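Local coordinates for orotidine 5'-phosphate decarboxylase (Pyrococcus horikoshii, PDB 2CZD), which probably catalyses the decarboxylation of orotidine 5'-monophosphate to uridine 5'-monophosphate, the last step of de novo UMP synthesis, at residues S92-A95 with V96-L99. Sequence-based numbering, arbitrary orientation.
Sequences SVMA and VKEL
Met94 and Lys97 run alongside each other, their ends heading in the same direction, about one turn apart on helix 90-97 of a TIM barrel. This helix links parallel strands 81-85 and 101-105 in a beta-alpha-beta crossover. Met94 SD rests against Lys97 CD at 3.8 Å, and Met94 CE is also close to that methylene. Bends at chi2 and chi3 (-55° and -65°) curl the thioether back toward the lysine. Lys97 starts with CG anti to its own N and stays extended until chi4, where the chain turns at its end. Both side chains also touch Ile131 of helix 121-131.

On the side facing the barrel, Val96 packs on Val82, Val84 and Ile102 of the strands. Val96 CG2 reaches Ser92 O at 3.6 Å. That carbonyl accepts a hydrogen bond from Asn67 ND2. Ser92 OG bonds to Asp62 O, and the Ser92 side chain touches Pro64; Asp62 and Pro64 both belong to the substrate-binding segment.

Val93 O is gripped twice. Lys97 N approaches in the carbonyl plane with a nearly straight bond (168°). Val96 N, 3.0 Å from Val93 O, comes from above that plane. One residue on, Glu98 N donates to Met94 O at 3.0 Å, and Glu98 CB lies 3.4 Å from the same Met94 O.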
loop_
_atom_site.group_PDB
_atom_site.type_symbol
_atom_site.label_atom_id
_atom_site.label_comp_id
_atom_site.label_asym_id
_atom_site.label_seq_id
_atom_site.Cartn_x
_atom_site.Cartn_y
_atom_site.Cartn_z
ATOM N N SER B 92 12.781 3.210 -0.731
ATOM C CA SER B 92 11.403 3.116 -1.180
ATOM C C SER B 92 10.747 4.497 -1.251
ATOM O O SER B 92 9.926 4.737 -2.139
ATOM C CB SER B 92 10.604 2.164 -0.289
ATOM O OG SER B 92 11.001 0.820 -0.555
ATOM N N VAL B 93 11.130 5.412 -0.354
ATOM C CA VAL B 93 10.581 6.768 -0.400
ATOM C C VAL B 93 11.166 7.500 -1.607
ATOM O O VAL B 93 10.422 8.101 -2.404
ATOM C CB VAL B 93 10.959 7.570 0.854
ATOM C CG1 VAL B 93 10.467 9.004 0.710
ATOM C CG2 VAL B 93 10.323 6.937 2.094
ATOM N N MET B 94 12.493 7.425 -1.774
ATOM C CA MET B 94 13.107 8.151 -2.878
ATOM C C MET B 94 12.714 7.634 -4.255
ATOM O O MET B 94 12.719 8.397 -5.234
ATOM C CB MET B 94 14.635 8.180 -2.716
ATOM C CG MET B 94 15.117 9.066 -1.570
ATOM S SD MET B 94 14.528 10.779 -1.661
ATOM C CE MET B 94 15.321 11.337 -3.102
ATOM N N ALA B 95 12.319 6.365 -4.340
ATOM C CA ALA B 95 11.884 5.835 -5.640
ATOM C C ALA B 95 10.619 6.545 -6.126
ATOM O O ALA B 95 10.379 6.651 -7.341
ATOM C CB ALA B 95 11.656 4.338 -5.569
ATOM N N VAL B 96 9.813 7.027 -5.180
ATOM C CA VAL B 96 8.604 7.760 -5.518
ATOM C C VAL B 96 8.942 9.237 -5.731
ATOM O O VAL B 96 8.481 9.831 -6.699
ATOM C CB VAL B 96 7.548 7.652 -4.384
ATOM C CG1 VAL B 96 6.265 8.368 -4.783
ATOM C CG2 VAL B 96 7.256 6.173 -4.091
ATOM N N LYS B 97 9.734 9.830 -4.837
ATOM C CA LYS B 97 10.086 11.257 -4.945
ATOM C C LYS B 97 10.794 11.578 -6.281
ATOM O O LYS B 97 10.697 12.678 -6.810
ATOM C CB LYS B 97 10.987 11.663 -3.776
ATOM C CG LYS B 97 11.138 13.163 -3.623
ATOM C CD LYS B 97 11.962 13.461 -2.406
ATOM C CE LYS B 97 11.895 14.940 -2.013
ATOM N NZ LYS B 97 12.318 15.846 -3.114
ATOM N N GLU B 98 11.499 10.601 -6.815
ATOM C CA GLU B 98 12.173 10.782 -8.089
ATOM C C GLU B 98 11.183 11.167 -9.183
ATOM O O GLU B 98 11.533 11.925 -10.088
ATOM C CB GLU B 98 12.868 9.480 -8.473
ATOM C CG GLU B 98 13.533 9.445 -9.830
ATOM C CD GLU B 98 14.181 8.087 -10.079
ATOM O OE1 GLU B 98 15.163 7.772 -9.378
ATOM O OE2 GLU B 98 13.709 7.324 -10.956
ATOM N N LEU B 99 9.947 10.666 -9.087
ATOM C CA LEU B 99 8.921 10.925 -10.101
ATOM C C LEU B 99 7.903 12.029 -9.827
ATOM O O LEU B 99 7.195 12.460 -10.748
ATOM C CB LEU B 99 8.167 9.624 -10.399
ATOM C CG LEU B 99 9.099 8.493 -10.823
ATOM C CD1 LEU B 99 8.281 7.237 -11.074
ATOM C CD2 LEU B 99 9.864 8.909 -12.079
#